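PDB 2QTH: GTPase HflX from Sulfolobus solfataricus P2, which hydrolyses GTP, for which it is specific, and associates with the 50S ribosomal subunit, perhaps acting in protein synthesis or ribosome biogenesis. Local coordinates for residues 263-268 with 295-300; 187-192 with 299-304. One frame throughout, in Å; residues are numbered along the deposited sequence.

Contact 1: residues 263-268 with 295-300; sequences LVIDST and ILVTLN. With GDP (guanosine-5'-diphosphate), chain H.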
loop_
_atom_site.group_PDB
_atom_site.type_symbol
_atom_site.label_atom_id
_atom_site.label_comp_id
_atom_site.label_asym_id
_atom_site.label_seq_id
_atom_site.Cartn_x
_atom_site.Cartn_y
_atom_site.Cartn_z
ATOM N N LEU A 263 -0.913 -1.198 -14.416
ATOM C CA LEU A 263 0.095 -0.395 -13.717
ATOM C C LEU A 263 -0.253 1.061 -13.762
ATOM O O LEU A 263 -0.414 1.688 -14.866
ATOM C CB LEU A 263 1.456 -0.556 -14.406
ATOM C CG LEU A 263 2.564 0.362 -13.916
ATOM C CD1 LEU A 263 2.903 0.135 -12.459
ATOM C CD2 LEU A 263 3.943 0.143 -14.838
ATOM N N VAL A 264 -0.420 1.608 -12.576
ATOM C CA VAL A 264 -0.952 2.960 -12.452
ATOM C C VAL A 264 0.213 3.870 -12.237
ATOM O O VAL A 264 1.091 3.536 -11.403
ATOM C CB VAL A 264 -2.047 3.182 -11.328
ATOM C CG1 VAL A 264 -2.754 4.525 -11.613
ATOM C CG2 VAL A 264 -3.154 2.065 -11.349
ATOM N N ILE A 265 0.220 5.001 -12.932
ATOM C CA ILE A 265 1.358 5.982 -12.925
ATOM C C ILE A 265 0.782 7.361 -12.828
ATOM O O ILE A 265 -0.174 7.698 -13.575
ATOM C CB ILE A 265 2.223 5.947 -14.215
ATOM C CG1 ILE A 265 2.687 4.503 -14.504
ATOM C CG2 ILE A 265 3.507 6.897 -14.062
ATOM C CD1 ILE A 265 3.731 3.949 -13.452
ATOM N N ASP A 266 1.336 8.162 -11.913
ATOM C CA ASP A 266 0.866 9.527 -11.725
ATOM C C ASP A 266 1.337 10.399 -12.903
ATOM O O ASP A 266 2.532 10.707 -12.946
ATOM C CB ASP A 266 1.427 10.043 -10.380
ATOM C CG ASP A 266 0.852 11.396 -9.963
ATOM O OD1 ASP A 266 0.304 12.114 -10.842
ATOM O OD2 ASP A 266 1.003 11.744 -8.780
ATOM N N SER A 267 0.424 10.834 -13.810
ATOM C CA SER A 267 0.809 11.762 -14.906
ATOM C C SER A 267 1.351 13.152 -14.489
ATOM O O SER A 267 1.868 13.878 -15.348
ATOM C CB SER A 267 -0.325 11.976 -15.967
ATOM O OG SER A 267 -1.368 12.804 -15.470
ATOM N N THR A 268 1.148 13.553 -13.237
ATOM C CA THR A 268 1.563 14.885 -12.778
ATOM C C THR A 268 3.065 14.962 -12.547
ATOM O O THR A 268 3.625 16.024 -12.250
ATOM C CB THR A 268 0.778 15.384 -11.514
ATOM O OG1 THR A 268 1.171 14.686 -10.353
ATOM C CG2 THR A 268 -0.706 15.194 -11.676
ATOM N N ILE A 295 0.603 -6.295 -19.434
ATOM C CA ILE A 295 0.456 -5.122 -18.528
ATOM C C ILE A 295 -0.220 -3.967 -19.213
ATOM O O ILE A 295 0.222 -3.516 -20.292
ATOM C CB ILE A 295 1.851 -4.691 -17.917
ATOM C CG1 ILE A 295 2.390 -5.874 -17.032
ATOM C CG2 ILE A 295 1.649 -3.382 -17.123
ATOM C CD1 ILE A 295 3.662 -5.452 -16.234
ATOM N N LEU A 296 -1.335 -3.504 -18.655
ATOM C CA LEU A 296 -1.972 -2.318 -19.172
ATOM C C LEU A 296 -1.547 -1.150 -18.291
ATOM O O LEU A 296 -1.838 -1.145 -17.085
ATOM C CB LEU A 296 -3.482 -2.461 -19.033
ATOM C CG LEU A 296 -4.381 -1.234 -19.357
ATOM C CD1 LEU A 296 -4.170 -0.673 -20.758
ATOM C CD2 LEU A 296 -5.973 -1.607 -19.186
ATOM N N VAL A 297 -0.931 -0.129 -18.881
ATOM C CA VAL A 297 -0.410 1.005 -18.117
ATOM C C VAL A 297 -1.468 2.126 -18.175
ATOM O O VAL A 297 -1.950 2.449 -19.257
ATOM C CB VAL A 297 0.986 1.493 -18.682
ATOM C CG1 VAL A 297 1.540 2.588 -17.792
ATOM C CG2 VAL A 297 1.986 0.338 -18.786
ATOM N N THR A 298 -1.887 2.682 -17.011
ATOM C CA THR A 298 -2.777 3.785 -17.059
ATOM C C THR A 298 -2.105 5.002 -16.483
ATOM O O THR A 298 -1.789 5.037 -15.295
ATOM C CB THR A 298 -4.104 3.504 -16.259
ATOM O OG1 THR A 298 -3.794 3.133 -14.891
ATOM C CG2 THR A 298 -4.797 2.308 -16.823
ATOM N N LEU A 299 -1.988 6.032 -17.317
ATOM C CA LEU A 299 -1.367 7.253 -16.915
ATOM C C LEU A 299 -2.517 8.051 -16.329
ATOM O O LEU A 299 -3.430 8.401 -17.050
ATOM C CB LEU A 299 -0.753 7.824 -18.201
ATOM C CG LEU A 299 0.126 9.047 -18.031
ATOM C CD1 LEU A 299 1.294 8.603 -17.051
ATOM C CD2 LEU A 299 0.677 9.544 -19.364
ATOM N N ASN A 300 -2.547 8.226 -15.004
ATOM C CA ASN A 300 -3.718 8.679 -14.272
ATOM C C ASN A 300 -3.529 10.119 -13.866
ATOM O O ASN A 300 -2.426 10.629 -13.959
ATOM C CB ASN A 300 -3.867 7.798 -12.971
ATOM C CG ASN A 300 -5.197 7.993 -12.235
ATOM O OD1 ASN A 300 -6.246 8.205 -12.836
ATOM N ND2 ASN A 300 -5.151 7.916 -10.899
HETATM P PB GDP H . -3.230 4.947 -4.084
HETATM O O1B GDP H . -2.430 5.146 -2.796
HETATM O O2B GDP H . -2.295 4.434 -5.161
HETATM O O3B GDP H . -4.247 3.907 -3.834
HETATM O O3A GDP H . -3.980 6.221 -4.620
HETATM P PA GDP H . -5.622 6.560 -4.356
HETATM O O1A GDP H . -6.689 6.152 -5.271
HETATM O O2A GDP H . -5.955 6.253 -2.907
HETATM O "O5'" GDP H . -5.438 8.113 -4.742
HETATM C "C5'" GDP H . -4.332 8.866 -4.243
HETATM C "C4'" GDP H . -4.873 10.269 -3.982
HETATM O "O4'" GDP H . -4.979 10.888 -5.270
HETATM C "C3'" GDP H . -6.274 10.310 -3.396
HETATM O "O3'" GDP H . -6.398 11.609 -2.814
HETATM C "C2'" GDP H . -7.162 10.259 -4.615
HETATM O "O2'" GDP H . -8.375 10.981 -4.414
HETATM C "C1'" GDP H . -6.346 10.994 -5.678
HETATM N N9 GDP H . -6.597 10.515 -7.066
HETATM C C8 GDP H . -6.753 9.250 -7.549
HETATM N N7 GDP H . -6.983 9.218 -8.913
HETATM C C5 GDP H . -6.988 10.536 -9.306
HETATM C C6 GDP H . -7.177 11.296 -10.570
HETATM O O6 GDP H . -7.392 10.686 -11.606
HETATM N N1 GDP H . -7.083 12.651 -10.590
HETATM C C2 GDP H . -6.859 13.348 -9.473
HETATM N N2 GDP H . -6.819 14.705 -9.589
HETATM N N3 GDP H . -6.670 12.736 -8.242
HETATM C C4 GDP H . -6.734 11.375 -8.100
#

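Contact 2: residues 187-192 with 299-304; sequences YTNSGK and LNKIDK. With GDP (guanosine-5'-diphosphate), chain H.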
loop_
_atom_site.group_PDB
_atom_site.type_symbol
_atom_site.label_atom_id
_atom_site.label_comp_id
_atom_site.label_asym_id
_atom_site.label_seq_id
_atom_site.Cartn_x
_atom_site.Cartn_y
_atom_site.Cartn_z
ATOM N N TYR A 187 2.778 2.802 -7.482
ATOM C CA TYR A 187 3.248 3.468 -6.235
ATOM C C TYR A 187 2.122 4.070 -5.455
ATOM O O TYR A 187 1.085 4.358 -5.995
ATOM C CB TYR A 187 4.188 4.591 -6.561
ATOM C CG TYR A 187 5.623 4.042 -6.556
ATOM C CD1 TYR A 187 6.212 3.586 -7.755
ATOM C CD2 TYR A 187 6.349 3.984 -5.377
ATOM C CE1 TYR A 187 7.503 3.077 -7.785
ATOM C CE2 TYR A 187 7.636 3.406 -5.378
ATOM C CZ TYR A 187 8.191 3.025 -6.577
ATOM O OH TYR A 187 9.434 2.514 -6.562
ATOM N N THR A 188 2.348 4.262 -4.163
ATOM C CA THR A 188 1.399 4.877 -3.274
ATOM C C THR A 188 1.071 6.194 -3.903
ATOM O O THR A 188 1.964 6.855 -4.469
ATOM C CB THR A 188 2.119 5.195 -1.882
ATOM O OG1 THR A 188 2.725 3.981 -1.442
ATOM C CG2 THR A 188 1.174 5.840 -0.790
ATOM N N ASN A 189 -0.211 6.574 -3.778
ATOM C CA ASN A 189 -0.706 7.874 -4.230
ATOM C C ASN A 189 -0.747 8.009 -5.775
ATOM O O ASN A 189 -0.754 9.105 -6.324
ATOM C CB ASN A 189 0.160 9.001 -3.624
ATOM C CG ASN A 189 -0.653 10.234 -3.315
ATOM O OD1 ASN A 189 -1.828 10.135 -2.959
ATOM N ND2 ASN A 189 -0.050 11.406 -3.506
ATOM N N SER A 190 -0.721 6.887 -6.478
ATOM C CA SER A 190 -0.825 6.973 -7.930
ATOM C C SER A 190 -2.311 6.927 -8.356
ATOM O O SER A 190 -2.633 7.268 -9.517
ATOM C CB SER A 190 -0.033 5.851 -8.594
ATOM O OG SER A 190 -0.539 4.565 -8.281
ATOM N N GLY A 191 -3.157 6.501 -7.411
ATOM C CA GLY A 191 -4.595 6.393 -7.604
ATOM C C GLY A 191 -5.031 4.975 -7.864
ATOM O O GLY A 191 -6.115 4.723 -8.399
ATOM N N LYS A 192 -4.322 4.020 -7.294
ATOM C CA LYS A 192 -4.819 2.653 -7.365
ATOM C C LYS A 192 -6.244 2.430 -6.735
ATOM O O LYS A 192 -7.034 1.707 -7.307
ATOM C CB LYS A 192 -3.758 1.721 -6.715
ATOM C CG LYS A 192 -2.444 1.740 -7.425
ATOM C CD LYS A 192 -1.489 0.683 -6.787
ATOM C CE LYS A 192 -1.370 0.813 -5.233
ATOM N NZ LYS A 192 -0.911 2.171 -4.725
ATOM N N LEU A 299 -1.988 6.032 -17.317
ATOM C CA LEU A 299 -1.367 7.253 -16.915
ATOM C C LEU A 299 -2.517 8.051 -16.329
ATOM O O LEU A 299 -3.430 8.401 -17.050
ATOM C CB LEU A 299 -0.753 7.824 -18.201
ATOM C CG LEU A 299 0.126 9.047 -18.031
ATOM C CD1 LEU A 299 1.294 8.603 -17.051
ATOM C CD2 LEU A 299 0.677 9.544 -19.364
ATOM N N ASN A 300 -2.547 8.226 -15.004
ATOM C CA ASN A 300 -3.718 8.679 -14.272
ATOM C C ASN A 300 -3.529 10.119 -13.866
ATOM O O ASN A 300 -2.426 10.629 -13.959
ATOM C CB ASN A 300 -3.867 7.798 -12.971
ATOM C CG ASN A 300 -5.197 7.993 -12.235
ATOM O OD1 ASN A 300 -6.246 8.205 -12.836
ATOM N ND2 ASN A 300 -5.151 7.916 -10.899
ATOM N N LYS A 301 -4.604 10.729 -13.372
ATOM C CA LYS A 301 -4.637 12.097 -12.822
ATOM C C LYS A 301 -4.434 13.111 -13.910
ATOM O O LYS A 301 -3.964 14.216 -13.643
ATOM C CB LYS A 301 -3.614 12.324 -11.687
ATOM C CG LYS A 301 -3.658 11.272 -10.620
ATOM C CD LYS A 301 -2.764 11.689 -9.369
ATOM C CE LYS A 301 -3.006 10.801 -8.166
ATOM N NZ LYS A 301 -2.307 11.350 -6.901
ATOM N N ILE A 302 -4.774 12.741 -15.137
ATOM C CA ILE A 302 -4.525 13.590 -16.282
ATOM C C ILE A 302 -5.206 14.934 -16.164
ATOM O O ILE A 302 -4.748 15.883 -16.791
ATOM C CB ILE A 302 -4.878 12.949 -17.655
ATOM C CG1 ILE A 302 -6.419 12.768 -17.840
ATOM C CG2 ILE A 302 -3.931 11.678 -17.955
ATOM C CD1 ILE A 302 -6.804 12.107 -19.208
ATOM N N ASP A 303 -6.276 15.005 -15.372
ATOM C CA ASP A 303 -6.955 16.279 -15.112
ATOM C C ASP A 303 -6.049 17.327 -14.448
ATOM O O ASP A 303 -6.227 18.538 -14.680
ATOM C CB ASP A 303 -8.218 16.088 -14.239
ATOM C CG ASP A 303 -7.944 15.336 -12.973
ATOM O OD1 ASP A 303 -7.592 14.119 -13.053
ATOM O OD2 ASP A 303 -8.100 15.946 -11.894
ATOM N N LYS A 304 -5.137 16.848 -13.601
ATOM C CA LYS A 304 -4.226 17.689 -12.804
ATOM C C LYS A 304 -2.935 18.026 -13.550
ATOM O O LYS A 304 -2.053 18.645 -12.968
ATOM C CB LYS A 304 -3.804 16.940 -11.536
ATOM C CG LYS A 304 -4.784 16.894 -10.410
ATOM C CD LYS A 304 -4.364 15.781 -9.352
ATOM C CE LYS A 304 -3.147 16.147 -8.431
ATOM N NZ LYS A 304 -2.994 15.209 -7.202
HETATM P PB GDP H . -3.230 4.947 -4.084
HETATM O O1B GDP H . -2.430 5.146 -2.796
HETATM O O2B GDP H . -2.295 4.434 -5.161
HETATM O O3B GDP H . -4.247 3.907 -3.834
HETATM O O3A GDP H . -3.980 6.221 -4.620
HETATM P PA GDP H . -5.622 6.560 -4.356
HETATM O O1A GDP H . -6.689 6.152 -5.271
HETATM O O2A GDP H . -5.955 6.253 -2.907
HETATM O "O5'" GDP H . -5.438 8.113 -4.742
HETATM C "C5'" GDP H . -4.332 8.866 -4.243
HETATM C "C4'" GDP H . -4.873 10.269 -3.982
HETATM O "O4'" GDP H . -4.979 10.888 -5.270
HETATM C "C3'" GDP H . -6.274 10.310 -3.396
HETATM O "O3'" GDP H . -6.398 11.609 -2.814
HETATM C "C2'" GDP H . -7.162 10.259 -4.615
HETATM O "O2'" GDP H . -8.375 10.981 -4.414
HETATM C "C1'" GDP H . -6.346 10.994 -5.678
HETATM N N9 GDP H . -6.597 10.515 -7.066
HETATM C C8 GDP H . -6.753 9.250 -7.549
HETATM N N7 GDP H . -6.983 9.218 -8.913
HETATM C C5 GDP H . -6.988 10.536 -9.306
HETATM C C6 GDP H . -7.177 11.296 -10.570
HETATM O O6 GDP H . -7.392 10.686 -11.606
HETATM N N1 GDP H . -7.083 12.651 -10.590
HETATM C C2 GDP H . -6.859 13.348 -9.473
HETATM N N2 GDP H . -6.819 14.705 -9.589
HETATM N N3 GDP H . -6.670 12.736 -8.242
HETATM C C4 GDP H . -6.734 11.375 -8.100
#

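Contact 1: residues 263-268 with 295-300
V264 lays its CG1 methyl across the strand pair into the angle between T298 and N300, 3.7 Å from N300 CB and about as far from T298 OG1. With CG1 anti to the backbone N (chi1 -164°), this branch is the one that reaches N300. V264, T298, D266 and N300 share one face of the sheet, where L195 of helix 192-200 packs on both V264 and T298. The other face is lined by apolar side chains: I265 sets CG1 4.0 Å from V297 CG1 and CB beside L299 CD1, L263 CB rests on I295 CG2, and helix 271-288 covers L263, I265 and I295.

Strands 260-266 and 295-300 run parallel here, the axes of 263-266 and 295-300 inclined by 25°, as the flanking strands of a right-handed beta-alpha-beta crossover through helix 271-288. Their backbones alternate donor and acceptor, from L263 N on L296 O to N300 N on I265 O; the last bond, 2.8 Å long, is almost straight at 179°. Beyond the strand end S267 turns back on N300 O, which takes two bonds from it: S267 N arrives in the carbonyl plane at 2.9 Å, while S267 OG comes from above that plane. S267 CB also meets L299 CG. Within the same turn D266 OD1 accepts T268 N, which makes an Asx turn, and also T268 OG1 from the same face of the carboxylate.

T298 OG1 is buried with no polar partner in the model. The main-chain bonds run along the pair, and two more from S267 are added at its C-terminal end, where N300 O, with its two donors, fixes the backbone of a residue whose amide borders the guanine of GDP, its OD1 bonded to A335 N and its ND2 to S190 O.

Contact 2: residues 187-192 with 299-304
K301 NZ donates to N189 O at 2.8 Å and to GDP O4' at 3.2 Å, and its extended chain passes over one face of the guanine, with CG 3.5 Å from C6. With an alanine in its place, N189 O and O4' would probably lose their shared donor and the guanine face its aliphatic cover.

The tight part lies beside it. S190 O lies in the amide plane of N300, 2.9 Å from ND2, and is met on a lone pair, in its own carbonyl plane; the bond is nearly straight at 176°. G191 CA passes 3.7 Å from the same ND2, where a side chain would collide with the amide. The looser side lies towards exposed K304 and N189, whose side chain crosses that of K301 at about a right angle, ND2 still 4.1 Å from NZ. GDP lies between: D303 OD1 accepts the N-H of guanine N1, 2.9 Å away, and K192 NZ grips O2B of the beta phosphate at 2.7 Å.

The P-loop, between strand 181-186 and helix 192-200, meets the guanine-recognising N-K-x-D motif that starts on the last residue of strand 295-300; V264 of strand 260-266 touches S190, K192 and N300.

In the fold
Both contacts are buried, yet they differ in kind. Contact 1 lies within the central sheet of the G domain, two neighbouring parallel strands zipped by backbone bonds with apolar side chains on one face; contact 2 joins two loops at the C-terminal ends of its strands, with little area and mostly polar, nucleotide-directed chemistry. Strand 295-300 serves both, and L299 and N300 belong to each: the backbone of N300 is held in contact 1, its ND2 bonds across contact 2. They meet directly where V264 CG1 packs against S190 O and S267 OG against I302. GDP borders both, but its phosphates are held by 187-192 alone among these segments.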